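Local coordinates for methyl-CpG-binding domain protein 3 (Homo sapiens, PDB 6CCG) that binds DNA carrying methylated CpG sites through its methyl-CpG-binding domain, and probably takes part in the control of transcription, at residues A[10-15]-A[62-67]. Residues are numbered along the deposited sequence; the frame is centred on the assembly and turned at random.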
loop_
_atom_site.group_PDB
_atom_site.type_symbol
_atom_site.label_atom_id
_atom_site.label_comp_id
_atom_site.label_asym_id
_atom_site.label_seq_id
_atom_site.Cartn_x
_atom_site.Cartn_y
_atom_site.Cartn_z
ATOM N N CYS A 10 -6.986 3.592 3.086
ATOM C CA CYS A 10 -6.604 3.995 1.738
ATOM C C CYS A 10 -7.911 4.171 0.947
ATOM O O CYS A 10 -8.548 3.181 0.626
ATOM C CB CYS A 10 -5.749 2.941 1.066
ATOM S SG CYS A 10 -5.216 3.481 -0.558
ATOM N N PRO A 11 -8.289 5.415 0.645
ATOM C CA PRO A 11 -9.544 5.635 -0.061
ATOM C C PRO A 11 -9.534 5.170 -1.520
ATOM O O PRO A 11 -10.565 5.042 -2.089
ATOM C CB PRO A 11 -9.749 7.153 0.038
ATOM C CG PRO A 11 -8.414 7.727 0.270
ATOM C CD PRO A 11 -7.616 6.699 1.000
ATOM N N ALA A 12 -8.367 4.940 -2.107
ATOM C CA ALA A 12 -8.293 4.406 -3.463
ATOM C C ALA A 12 -8.673 2.902 -3.566
ATOM O O ALA A 12 -8.844 2.407 -4.659
ATOM C CB ALA A 12 -6.909 4.637 -4.040
ATOM N N LEU A 13 -8.758 2.204 -2.425
ATOM C CA LEU A 13 -9.069 0.762 -2.361
ATOM C C LEU A 13 -10.437 0.550 -1.648
ATOM O O LEU A 13 -10.998 1.492 -1.109
ATOM C CB LEU A 13 -7.937 0.024 -1.616
ATOM C CG LEU A 13 -6.533 0.133 -2.240
ATOM C CD1 LEU A 13 -5.508 -0.482 -1.320
ATOM C CD2 LEU A 13 -6.483 -0.540 -3.596
ATOM N N PRO A 14 -10.969 -0.691 -1.648
ATOM C CA PRO A 14 -12.309 -0.884 -1.071
ATOM C C PRO A 14 -12.346 -0.593 0.429
ATOM O O PRO A 14 -11.281 -0.429 1.069
ATOM C CB PRO A 14 -12.601 -2.370 -1.348
ATOM C CG PRO A 14 -11.806 -2.678 -2.549
ATOM C CD PRO A 14 -10.501 -1.921 -2.297
ATOM N N GLN A 15 -13.548 -0.528 0.961
ATOM C CA GLN A 15 -13.793 -0.282 2.397
ATOM C C GLN A 15 -12.965 -1.203 3.266
ATOM O O GLN A 15 -12.883 -2.415 3.019
ATOM C CB GLN A 15 -15.293 -0.464 2.743
ATOM N N SER A 62 -5.204 -0.954 -12.897
ATOM C CA SER A 62 -4.252 -0.604 -13.969
ATOM C C SER A 62 -3.558 0.763 -13.737
ATOM O O SER A 62 -2.370 0.904 -14.025
ATOM C CB SER A 62 -4.934 -0.637 -15.331
ATOM O OG SER A 62 -6.075 0.189 -15.342
ATOM N N THR A 63 -4.291 1.738 -13.187
ATOM C CA THR A 63 -3.737 3.084 -12.903
ATOM C C THR A 63 -3.490 3.366 -11.405
ATOM O O THR A 63 -3.292 4.517 -11.021
ATOM C CB THR A 63 -4.667 4.176 -13.450
ATOM O OG1 THR A 63 -5.943 4.081 -12.811
ATOM C CG2 THR A 63 -4.814 4.055 -14.961
ATOM N N PHE A 64 -3.522 2.321 -10.571
ATOM C CA PHE A 64 -3.247 2.448 -9.154
ATOM C C PHE A 64 -1.713 2.495 -8.942
ATOM O O PHE A 64 -0.996 1.576 -9.325
ATOM C CB PHE A 64 -3.836 1.287 -8.369
ATOM C CG PHE A 64 -3.551 1.343 -6.894
ATOM C CD1 PHE A 64 -4.168 2.310 -6.082
ATOM C CD2 PHE A 64 -2.674 0.461 -6.313
ATOM C CE1 PHE A 64 -3.905 2.376 -4.708
ATOM C CE2 PHE A 64 -2.406 0.515 -4.938
ATOM C CZ PHE A 64 -3.035 1.473 -4.134
ATOM N N ASP A 65 -1.253 3.581 -8.337
ATOM C CA ASP A 65 0.184 3.801 -8.062
ATOM C C ASP A 65 0.443 3.295 -6.667
ATOM O O ASP A 65 0.078 3.941 -5.675
ATOM C CB ASP A 65 0.527 5.279 -8.195
ATOM C CG ASP A 65 2.056 5.564 -7.993
ATOM O OD1 ASP A 65 2.621 5.176 -6.982
ATOM O OD2 ASP A 65 2.648 6.115 -8.867
ATOM N N PHE A 66 1.048 2.119 -6.588
ATOM C CA PHE A 66 1.290 1.446 -5.323
ATOM C C PHE A 66 2.066 2.371 -4.381
ATOM O O PHE A 66 1.737 2.488 -3.212
ATOM C CB PHE A 66 2.061 0.150 -5.571
ATOM C CG PHE A 66 2.275 -0.697 -4.341
ATOM C CD1 PHE A 66 3.394 -0.492 -3.511
ATOM C CD2 PHE A 66 1.389 -1.706 -4.027
ATOM C CE1 PHE A 66 3.587 -1.292 -2.383
ATOM C CE2 PHE A 66 1.569 -2.506 -2.885
ATOM C CZ PHE A 66 2.677 -2.309 -2.067
ATOM N N ARG A 67 3.053 3.056 -4.918
ATOM C CA ARG A 67 3.959 3.868 -4.080
ATOM C C ARG A 67 3.197 5.012 -3.392
ATOM O O ARG A 67 3.390 5.227 -2.185
ATOM C CB ARG A 67 5.121 4.399 -4.912
ATOM C CG ARG A 67 6.218 5.113 -4.097
ATOM C CD ARG A 67 7.339 5.596 -5.007
ATOM N NE ARG A 67 6.874 6.612 -5.998
ATOM C CZ ARG A 67 6.607 7.912 -5.734
ATOM N NH1 ARG A 67 6.736 8.428 -4.490
ATOM N NH2 ARG A 67 6.184 8.717 -6.727
#
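Phe-64 reaches across to the turn at residues 10-13, and its ring makes every contact between 10-15 and 62-67. Leu-13 covers one face. Its CD2 methyl lies 4.2 Å from the ring centroid, 19° off the ring normal, which makes a CH-pi contact. The methyl is displaced toward the rim and sits 4.0 Å from both CE1 and CZ of Phe-64. The two side chains cross at about a right angle. Ala-12 and Cys-10 meet the edge of the same ring, close to its plane. Ala-12 CB is 3.8 Å from Phe-64 CE1 and 4.1 Å from Phe-64 CD1. Cys-10 SG stands farther back, 4.5 Å from Phe-64 CE1.

Two features put these groups in place. The CG of Phe-64 is anti to the backbone N (chi1 178°), which extends the ring from strand 64-65 toward the loop. On the other side, a type I beta turn from Cys-10 to Leu-13 brings the three partners to the CE1 corner of the ring. It is closed by the hydrogen bond from Leu-13 N to Cys-10 O, 3.2 Å long. With an alanine in place of Phe-64, a gap would probably open between the turn and strand 64-65, and Leu-13 CD2 would lose the ring face it packs on.

The contact is apolar and largely buried. It packs the loop after strand 6-9 against strand 64-65, and so brings the four-stranded sheet and the small two-stranded sheet of the methyl-CpG-binding domain together. The turn lies in the loop between strands 6-9 and 18-23, and Cys-10 and Leu-13 also touch Tyr-37 on strand 33-38. Phe-64 packs on Met-71 of the partner strand 70-71. Helix 48-55 adds Leu-51 against Phe-64 and Leu-55 against Leu-13, so both segments share a core with the helix.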